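Long-range contact in cleavage and polyadenylation specificity factor 100 KD subunit (Methanosarcina mazei, PDB 2XR1), which probably terminates archaeal transcription by cutting nascent RNA at the exit channel of RNA polymerase, using two zinc ions: residues L253-Y267 / P295-I309. Sequence-based numbering, arbitrary orientation.
Sequences LVPLLFKYGYEGPVY and PYESGMVAKTLKHTI
Phe258 of helix 254-259 packs against Thr304 and His307. Its CG stands anti to the carbonyl carbon (chi1 -73°), which carries the ring toward these two residues. Phe258 CB comes first and sits near Met300 SD, 4.3 Å away. CD1 meets Lys303 CG and NZ. Across the ring from CD1, Phe258 CD2 lies 3.3 Å from Thr304 OG1, and CE2 meets Thr304 OG1 and CA. Thr304 CA sits over one face, offset toward the rim, in a CH-pi contact. Tyr262 CD2 covers the opposite face. Phe258 CE1 lies 3.6 Å from His307 CG, over the imidazole, with the two ring planes turned 50° apart. CZ ends against His307 CB. His307 ND1 donates back to Lys303 O, which fixes the turn of the imidazole.

The two helices run nearly perpendicular, at 95°. Each leads into a strand of the metallo-beta-lactamase fold. Strands 266-268 and 308-310 pair in parallel at one edge of a mixed sheet, and helix 270-290 forms part of the crossover between them. Val266 N donates to His307 O (2.9 Å), and Ile309 N donates to Val266 O (2.8 Å).

Further along, Pro255 CB stands over the centre of the Tyr296 ring, 3.5 Å from its centroid. Tyr296 OH is hydrogen-bonded to Gly252 O. Lys259 extends past Met300, and Lys259 NZ donates to Pro295 O at 3.2 Å.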
ATOM      1  N   LEU B 253       5.406 -14.030 -14.919  1.00 32.55           N
ATOM      2  CA  LEU B 253       4.651 -14.566 -13.805  1.00 33.63           C
ATOM      3  C   LEU B 253       3.160 -14.253 -13.895  1.00 32.30           C
ATOM      4  O   LEU B 253       2.394 -14.577 -12.981  1.00 33.99           O
ATOM      5  CB  LEU B 253       5.220 -14.070 -12.493  1.00 34.52           C
ATOM      6  CG  LEU B 253       6.553 -14.746 -12.096  1.00 37.00           C
ATOM      7  CD1 LEU B 253       7.072 -14.102 -10.831  1.00 37.68           C
ATOM      8  CD2 LEU B 253       6.401 -16.209 -11.908  1.00 38.72           C
ATOM      9  N   VAL B 254       2.708 -13.736 -15.023  1.00 29.81           N
ATOM     10  CA  VAL B 254       1.292 -13.562 -15.190  1.00 29.01           C
ATOM     11  C   VAL B 254       0.534 -14.882 -15.008  1.00 32.04           C
ATOM     12  O   VAL B 254      -0.544 -14.877 -14.433  1.00 33.69           O
ATOM     13  CB  VAL B 254       0.938 -12.922 -16.524  1.00 27.44           C
ATOM     14  CG1 VAL B 254      -0.617 -13.036 -16.822  1.00 24.77           C
ATOM     15  CG2 VAL B 254       1.421 -11.483 -16.518  1.00 23.72           C
ATOM     16  N   PRO B 255       1.084 -16.010 -15.469  1.00 33.41           N
ATOM     17  CA  PRO B 255       0.356 -17.211 -15.184  1.00 36.05           C
ATOM     18  C   PRO B 255       0.316 -17.574 -13.705  1.00 38.39           C
ATOM     19  O   PRO B 255      -0.579 -18.312 -13.308  1.00 41.49           O
ATOM     20  CB  PRO B 255       1.100 -18.290 -15.998  1.00 37.37           C
ATOM     21  CG  PRO B 255       1.684 -17.570 -17.104  1.00 35.50           C
ATOM     22  CD  PRO B 255       2.110 -16.229 -16.491  1.00 33.60           C
ATOM     23  N   LEU B 256       1.256 -17.100 -12.893  1.00 38.01           N
ATOM     24  CA  LEU B 256       1.219 -17.399 -11.461  1.00 39.96           C
ATOM     25  C   LEU B 256      -0.004 -16.729 -10.830  1.00 40.18           C
ATOM     26  O   LEU B 256      -0.606 -17.256  -9.904  1.00 40.78           O
ATOM     27  CB  LEU B 256       2.493 -16.877 -10.788  1.00 39.84           C
ATOM     28  CG  LEU B 256       2.799 -17.264  -9.343  1.00 41.08           C
ATOM     29  CD1 LEU B 256       2.813 -18.750  -9.155  1.00 42.48           C
ATOM     30  CD2 LEU B 256       4.102 -16.700  -8.965  1.00 37.33           C
ATOM     31  N   LEU B 257      -0.366 -15.544 -11.346  1.00 38.81           N
ATOM     32  CA  LEU B 257      -1.603 -14.871 -10.918  1.00 38.98           C
ATOM     33  C   LEU B 257      -2.791 -15.797 -11.085  1.00 40.90           C
ATOM     34  O   LEU B 257      -3.618 -15.922 -10.182  1.00 42.79           O
ATOM     35  CB  LEU B 257      -1.856 -13.586 -11.700  1.00 36.62           C
ATOM     36  CG  LEU B 257      -0.791 -12.504 -11.491  1.00 35.37           C
ATOM     37  CD1 LEU B 257      -0.995 -11.272 -12.355  1.00 30.26           C
ATOM     38  CD2 LEU B 257      -0.727 -12.104 -10.027  1.00 35.40           C
ATOM     39  N   PHE B 258      -2.865 -16.473 -12.219  1.00 41.06           N
ATOM     40  CA  PHE B 258      -3.968 -17.409 -12.440  1.00 43.07           C
ATOM     41  C   PHE B 258      -3.885 -18.640 -11.510  1.00 46.24           C
ATOM     42  O   PHE B 258      -4.895 -19.119 -10.985  1.00 47.89           O
ATOM     43  CB  PHE B 258      -4.036 -17.782 -13.918  1.00 42.51           C
ATOM     44  CG  PHE B 258      -4.569 -16.682 -14.768  1.00 39.84           C
ATOM     45  CD1 PHE B 258      -5.919 -16.473 -14.876  1.00 40.36           C
ATOM     46  CD2 PHE B 258      -3.732 -15.846 -15.417  1.00 36.81           C
ATOM     47  CE1 PHE B 258      -6.401 -15.478 -15.633  1.00 37.80           C
ATOM     48  CE2 PHE B 258      -4.227 -14.819 -16.181  1.00 35.88           C
ATOM     49  CZ  PHE B 258      -5.551 -14.634 -16.279  1.00 36.29           C
ATOM     50  N   LYS B 259      -2.676 -19.127 -11.289  1.00 47.07           N
ATOM     51  CA  LYS B 259      -2.495 -20.244 -10.395  1.00 50.60           C
ATOM     52  C   LYS B 259      -3.072 -19.919  -9.023  1.00 51.60           C
ATOM     53  O   LYS B 259      -3.615 -20.782  -8.348  1.00 54.57           O
ATOM     54  CB  LYS B 259      -1.020 -20.582 -10.256  1.00 51.09           C
ATOM     55  CG  LYS B 259      -0.751 -21.806  -9.398  1.00 54.75           C
ATOM     56  CD  LYS B 259       0.749 -22.165  -9.403  1.00 56.13           C
ATOM     57  CE  LYS B 259       1.104 -23.273  -8.414  1.00 59.67           C
ATOM     58  NZ  LYS B 259       2.262 -24.045  -8.969  1.00 61.29           N
ATOM     59  N   TYR B 260      -2.938 -18.669  -8.626  1.00 49.73           N
ATOM     60  CA  TYR B 260      -3.388 -18.195  -7.336  1.00 50.65           C
ATOM     61  C   TYR B 260      -4.806 -17.632  -7.341  1.00 50.24           C
ATOM     62  O   TYR B 260      -5.185 -16.944  -6.389  1.00 51.02           O
ATOM     63  CB  TYR B 260      -2.434 -17.085  -6.845  1.00 48.97           C
ATOM     64  CG  TYR B 260      -1.042 -17.535  -6.464  1.00 50.92           C
ATOM     65  CD1 TYR B 260      -0.779 -18.842  -6.022  1.00 56.60           C
ATOM     66  CD2 TYR B 260       0.012 -16.642  -6.509  1.00 50.41           C
ATOM     67  CE1 TYR B 260       0.499 -19.233  -5.675  1.00 59.50           C
ATOM     68  CE2 TYR B 260       1.285 -17.015  -6.168  1.00 53.17           C
ATOM     69  CZ  TYR B 260       1.533 -18.301  -5.764  1.00 58.71           C
ATOM     70  OH  TYR B 260       2.818 -18.644  -5.415  1.00 64.19           O
ATOM     71  N   GLY B 261      -5.572 -17.871  -8.405  1.00 49.41           N
ATOM     72  CA  GLY B 261      -7.020 -17.575  -8.408  1.00 49.53           C
ATOM     73  C   GLY B 261      -7.512 -16.286  -9.067  1.00 46.76           C
ATOM     74  O   GLY B 261      -8.653 -15.895  -8.865  1.00 47.17           O
ATOM     75  N   TYR B 262      -6.653 -15.610  -9.827  1.00 43.69           N
ATOM     76  CA  TYR B 262      -7.078 -14.514 -10.679  1.00 40.90           C
ATOM     77  C   TYR B 262      -7.906 -15.077 -11.810  1.00 41.87           C
ATOM     78  O   TYR B 262      -7.600 -16.158 -12.343  1.00 42.38           O
ATOM     79  CB  TYR B 262      -5.865 -13.785 -11.253  1.00 38.31           C
ATOM     80  CG  TYR B 262      -6.213 -12.604 -12.136  1.00 35.93           C
ATOM     81  CD1 TYR B 262      -6.931 -11.533 -11.649  1.00 34.66           C
ATOM     82  CD2 TYR B 262      -5.826 -12.577 -13.472  1.00 35.85           C
ATOM     83  CE1 TYR B 262      -7.250 -10.459 -12.475  1.00 34.65           C
ATOM     84  CE2 TYR B 262      -6.128 -11.508 -14.299  1.00 33.94           C
ATOM     85  CZ  TYR B 262      -6.839 -10.457 -13.801  1.00 33.40           C
ATOM     86  OH  TYR B 262      -7.127  -9.408 -14.626  1.00 31.76           O
ATOM     87  N   GLU B 263      -8.953 -14.343 -12.176  1.00 42.28           N
ATOM     88  CA  GLU B 263      -9.872 -14.778 -13.230  1.00 44.21           C
ATOM     89  C   GLU B 263     -10.401 -13.643 -14.142  1.00 42.55           C
ATOM     90  O   GLU B 263     -11.425 -13.791 -14.814  1.00 44.10           O
ATOM     91  CB  GLU B 263     -11.011 -15.606 -12.585  1.00 47.81           C
ATOM     92  CG  GLU B 263     -10.790 -17.116 -12.783  1.00 52.81           C
ATOM     93  CD  GLU B 263     -11.637 -18.002 -11.904  1.00 61.16           C
ATOM     94  OE1 GLU B 263     -12.506 -17.488 -11.163  1.00 66.46           O
ATOM     95  OE2 GLU B 263     -11.445 -19.240 -11.955  1.00 64.71           O
ATOM     96  N   GLY B 264      -9.688 -12.519 -14.161  1.00 40.00           N
ATOM     97  CA  GLY B 264     -10.007 -11.418 -15.041  1.00 38.52           C
ATOM     98  C   GLY B 264      -9.146 -11.448 -16.320  1.00 37.04           C
ATOM     99  O   GLY B 264      -8.482 -12.445 -16.624  1.00 37.54           O
ATOM    100  N   PRO B 265      -9.156 -10.338 -17.073  1.00 34.83           N
ATOM    101  CA  PRO B 265      -8.498 -10.241 -18.338  1.00 33.19           C
ATOM    102  C   PRO B 265      -7.034  -9.833 -18.243  1.00 31.68           C
ATOM    103  O   PRO B 265      -6.613  -9.214 -17.266  1.00 31.16           O
ATOM    104  CB  PRO B 265      -9.265  -9.135 -19.005  1.00 33.18           C
ATOM    105  CG  PRO B 265      -9.676  -8.256 -17.878  1.00 33.25           C
ATOM    106  CD  PRO B 265      -9.918  -9.119 -16.740  1.00 34.13           C
ATOM    107  N   VAL B 266      -6.273 -10.193 -19.277  1.00 30.67           N
ATOM    108  CA  VAL B 266      -4.928  -9.729 -19.475  1.00 28.29           C
ATOM    109  C   VAL B 266      -4.977  -8.940 -20.772  1.00 27.81           C
ATOM    110  O   VAL B 266      -5.380  -9.491 -21.807  1.00 28.99           O
ATOM    111  CB  VAL B 266      -3.963 -10.910 -19.636  1.00 28.68           C
ATOM    112  CG1 VAL B 266      -2.576 -10.388 -19.896  1.00 27.43           C
ATOM    113  CG2 VAL B 266      -4.012 -11.804 -18.443  1.00 28.00           C
ATOM    114  N   TYR B 267      -4.611  -7.658 -20.739  1.00 26.73           N
ATOM    115  CA  TYR B 267      -4.694  -6.797 -21.946  1.00 25.92           C
ATOM    116  C   TYR B 267      -3.289  -6.543 -22.437  1.00 25.35           C
ATOM    117  O   TYR B 267      -2.433  -6.177 -21.641  1.00 24.07           O
ATOM    118  CB  TYR B 267      -5.316  -5.441 -21.668  1.00 25.26           C
ATOM    119  CG  TYR B 267      -6.748  -5.487 -21.302  1.00 24.89           C
ATOM    120  CD1 TYR B 267      -7.708  -5.668 -22.266  1.00 27.09           C
ATOM    121  CD2 TYR B 267      -7.142  -5.332 -19.987  1.00 25.08           C
ATOM    122  CE1 TYR B 267      -9.047  -5.721 -21.939  1.00 28.25           C
ATOM    123  CE2 TYR B 267      -8.478  -5.388 -19.631  1.00 27.06           C
ATOM    124  CZ  TYR B 267      -9.421  -5.602 -20.608  1.00 27.69           C
ATOM    125  OH  TYR B 267     -10.728  -5.696 -20.266  1.00 28.53           O
ATOM    126  N   PRO B 295       7.649 -22.375 -11.736  1.00 54.27           N
ATOM    127  CA  PRO B 295       6.642 -21.647 -10.930  1.00 52.89           C
ATOM    128  C   PRO B 295       5.181 -22.045 -11.210  1.00 52.62           C
ATOM    129  O   PRO B 295       4.384 -22.090 -10.284  1.00 53.40           O
ATOM    130  CB  PRO B 295       6.908 -20.173 -11.264  1.00 49.56           C
ATOM    131  CG  PRO B 295       7.591 -20.180 -12.554  1.00 49.16           C
ATOM    132  CD  PRO B 295       8.261 -21.519 -12.759  1.00 51.84           C
ATOM    133  N   TYR B 296       4.863 -22.359 -12.463  1.00 51.77           N
ATOM    134  CA  TYR B 296       3.540 -22.858 -12.838  1.00 51.99           C
ATOM    135  C   TYR B 296       3.637 -23.935 -13.910  1.00 53.44           C
ATOM    136  O   TYR B 296       4.685 -24.088 -14.533  1.00 53.63           O
ATOM    137  CB  TYR B 296       2.665 -21.717 -13.343  1.00 48.79           C
ATOM    138  CG  TYR B 296       3.378 -20.816 -14.330  1.00 46.26           C
ATOM    139  CD1 TYR B 296       3.500 -21.164 -15.670  1.00 43.79           C
ATOM    140  CD2 TYR B 296       3.955 -19.633 -13.910  1.00 43.97           C
ATOM    141  CE1 TYR B 296       4.167 -20.359 -16.542  1.00 41.18           C
ATOM    142  CE2 TYR B 296       4.597 -18.818 -14.786  1.00 41.19           C
ATOM    143  CZ  TYR B 296       4.713 -19.185 -16.098  1.00 40.13           C
ATOM    144  OH  TYR B 296       5.382 -18.372 -16.982  1.00 38.43           O
ATOM    145  N   GLU B 297       2.554 -24.690 -14.109  1.00 54.64           N
ATOM    146  CA  GLU B 297       2.494 -25.692 -15.191  1.00 56.12           C
ATOM    147  C   GLU B 297       1.889 -25.103 -16.497  1.00 53.05           C
ATOM    148  O   GLU B 297       1.329 -24.002 -16.482  1.00 49.93           O
ATOM    149  CB  GLU B 297       1.729 -26.922 -14.719  1.00 59.39           C
ATOM    150  N   SER B 298       2.024 -25.828 -17.609  1.00 53.58           N
ATOM    151  CA  SER B 298       1.602 -25.337 -18.924  1.00 51.59           C
ATOM    152  C   SER B 298       0.115 -25.050 -18.987  1.00 50.69           C
ATOM    153  O   SER B 298      -0.316 -24.143 -19.708  1.00 48.58           O
ATOM    154  CB  SER B 298       2.021 -26.271 -20.086  1.00 53.68           C
ATOM    155  OG  SER B 298       1.492 -27.591 -19.972  1.00 56.74           O
ATOM    156  N   GLY B 299      -0.664 -25.767 -18.194  1.00 52.55           N
ATOM    157  CA  GLY B 299      -2.085 -25.465 -18.044  1.00 52.09           C
ATOM    158  C   GLY B 299      -2.414 -24.030 -17.651  1.00 49.11           C
ATOM    159  O   GLY B 299      -3.471 -23.514 -18.000  1.00 47.93           O
ATOM    160  N   MET B 300      -1.513 -23.364 -16.935  1.00 48.02           N
ATOM    161  CA  MET B 300      -1.742 -21.982 -16.546  1.00 45.67           C
ATOM    162  C   MET B 300      -1.419 -21.012 -17.644  1.00 42.75           C
ATOM    163  O   MET B 300      -1.864 -19.878 -17.598  1.00 40.14           O
ATOM    164  CB  MET B 300      -0.916 -21.640 -15.320  1.00 46.05           C
ATOM    165  CG  MET B 300      -1.378 -22.334 -14.059  1.00 49.81           C
ATOM    166  SD  MET B 300      -3.110 -21.948 -13.659  1.00 53.07           S
ATOM    167  CE  MET B 300      -3.903 -23.501 -14.024  1.00 54.62           C
ATOM    168  N   VAL B 301      -0.607 -21.434 -18.612  1.00 43.38           N
ATOM    169  CA  VAL B 301      -0.373 -20.624 -19.820  1.00 41.38           C
ATOM    170  C   VAL B 301      -1.659 -20.680 -20.653  1.00 41.36           C
ATOM    171  O   VAL B 301      -2.138 -19.674 -21.112  1.00 40.58           O
ATOM    172  CB  VAL B 301       0.852 -21.143 -20.620  1.00 42.31           C
ATOM    173  CG1 VAL B 301       1.082 -20.327 -21.896  1.00 40.88           C
ATOM    174  CG2 VAL B 301       2.084 -21.114 -19.747  1.00 40.44           C
ATOM    175  N   ALA B 302      -2.254 -21.849 -20.774  1.00 43.33           N
ATOM    176  CA  ALA B 302      -3.547 -21.965 -21.452  1.00 44.05           C
ATOM    177  C   ALA B 302      -4.619 -21.058 -20.833  1.00 43.04           C
ATOM    178  O   ALA B 302      -5.362 -20.336 -21.539  1.00 41.62           O
ATOM    179  CB  ALA B 302      -4.016 -23.405 -21.465  1.00 46.47           C
ATOM    180  N   LYS B 303      -4.684 -21.080 -19.510  1.00 43.49           N
ATOM    181  CA  LYS B 303      -5.654 -20.277 -18.803  1.00 43.30           C
ATOM    182  C   LYS B 303      -5.408 -18.787 -19.017  1.00 40.40           C
ATOM    183  O   LYS B 303      -6.361 -18.021 -19.139  1.00 39.80           O
ATOM    184  CB  LYS B 303      -5.616 -20.600 -17.315  1.00 44.85           C
ATOM    185  CG  LYS B 303      -6.837 -20.083 -16.555  1.00 47.50           C
ATOM    186  CD  LYS B 303      -6.968 -20.733 -15.184  1.00 52.88           C
ATOM    187  CE  LYS B 303      -8.377 -20.587 -14.602  1.00 56.49           C
ATOM    188  NZ  LYS B 303      -8.935 -19.201 -14.751  1.00 54.80           N
ATOM    189  N   THR B 304      -4.140 -18.370 -19.060  1.00 38.66           N
ATOM    190  CA  THR B 304      -3.825 -16.984 -19.297  1.00 36.18           C
ATOM    191  C   THR B 304      -4.234 -16.564 -20.706  1.00 36.39           C
ATOM    192  O   THR B 304      -4.667 -15.409 -20.909  1.00 35.46           O
ATOM    193  CB  THR B 304      -2.317 -16.724 -19.187  1.00 35.43           C
ATOM    194  OG1 THR B 304      -1.886 -17.040 -17.868  1.00 36.43           O
ATOM    195  CG2 THR B 304      -1.961 -15.295 -19.506  1.00 30.62           C
ATOM    196  N   LEU B 305      -4.046 -17.460 -21.681  1.00 36.88           N
ATOM    197  CA  LEU B 305      -4.368 -17.128 -23.060  1.00 36.57           C
ATOM    198  C   LEU B 305      -5.887 -17.008 -23.239  1.00 38.04           C
ATOM    199  O   LEU B 305      -6.352 -16.159 -23.974  1.00 37.36           O
ATOM    200  CB  LEU B 305      -3.777 -18.173 -24.008  1.00 37.74           C
ATOM    201  CG  LEU B 305      -4.039 -18.089 -25.507  1.00 36.67           C
ATOM    202  CD1 LEU B 305      -3.512 -16.796 -26.083  1.00 29.86           C
ATOM    203  CD2 LEU B 305      -3.396 -19.303 -26.196  1.00 37.78           C
ATOM    204  N   LYS B 306      -6.659 -17.861 -22.567  1.00 40.23           N
ATOM    205  CA  LYS B 306      -8.128 -17.794 -22.616  1.00 41.09           C
ATOM    206  C   LYS B 306      -8.622 -16.491 -22.038  1.00 39.15           C
ATOM    207  O   LYS B 306      -9.737 -16.058 -22.317  1.00 39.74           O
ATOM    208  CB  LYS B 306      -8.764 -18.921 -21.801  1.00 43.58           C
ATOM    209  CG  LYS B 306      -8.811 -20.203 -22.518  1.00 48.06           C
ATOM    210  CD  LYS B 306      -9.632 -21.263 -21.778  1.00 53.33           C
ATOM    211  CE  LYS B 306      -8.799 -22.032 -20.745  1.00 55.36           C
ATOM    212  NZ  LYS B 306      -9.278 -23.398 -20.563  1.00 57.89           N
ATOM    213  N   HIS B 307      -7.802 -15.864 -21.205  1.00 37.05           N
ATOM    214  CA  HIS B 307      -8.168 -14.584 -20.624  1.00 34.95           C
ATOM    215  C   HIS B 307      -7.463 -13.434 -21.274  1.00 32.91           C
ATOM    216  O   HIS B 307      -7.588 -12.312 -20.802  1.00 32.40           O
ATOM    217  CB  HIS B 307      -7.860 -14.596 -19.114  1.00 34.84           C
ATOM    218  CG  HIS B 307      -8.751 -15.499 -18.331  1.00 35.27           C
ATOM    219  ND1 HIS B 307      -8.642 -16.869 -18.380  1.00 34.89           N
ATOM    220  CD2 HIS B 307      -9.778 -15.230 -17.491  1.00 36.32           C
ATOM    221  CE1 HIS B 307      -9.576 -17.413 -17.611  1.00 39.69           C
ATOM    222  NE2 HIS B 307     -10.272 -16.438 -17.046  1.00 40.92           N
ATOM    223  N   THR B 308      -6.709 -13.655 -22.337  1.00 32.56           N
ATOM    224  CA  THR B 308      -6.032 -12.536 -22.944  1.00 31.71           C
ATOM    225  C   THR B 308      -6.929 -11.840 -23.980  1.00 31.83           C
ATOM    226  O   THR B 308      -7.523 -12.491 -24.850  1.00 32.21           O
ATOM    227  CB  THR B 308      -4.713 -12.940 -23.612  1.00 31.94           C
ATOM    228  OG1 THR B 308      -3.884 -13.614 -22.663  1.00 35.49           O
ATOM    229  CG2 THR B 308      -3.956 -11.708 -24.126  1.00 30.84           C
ATOM    230  N   ILE B 309      -6.976 -10.505 -23.897  1.00 30.75           N
ATOM    231  CA  ILE B 309      -7.722  -9.680 -24.844  1.00 31.28           C
ATOM    232  C   ILE B 309      -6.807  -8.687 -25.562  1.00 30.13           C
ATOM    233  O   ILE B 309      -6.386  -7.693 -25.007  1.00 29.82           O
ATOM    234  CB  ILE B 309      -8.861  -8.940 -24.135  1.00 31.66           C
ATOM    235  CG1 ILE B 309      -9.734  -9.925 -23.338  1.00 32.53           C
ATOM    236  CG2 ILE B 309      -9.679  -8.194 -25.141  1.00 31.11           C
ATOM    237  CD1 ILE B 309     -10.678  -9.250 -22.366  1.00 32.83           C
TER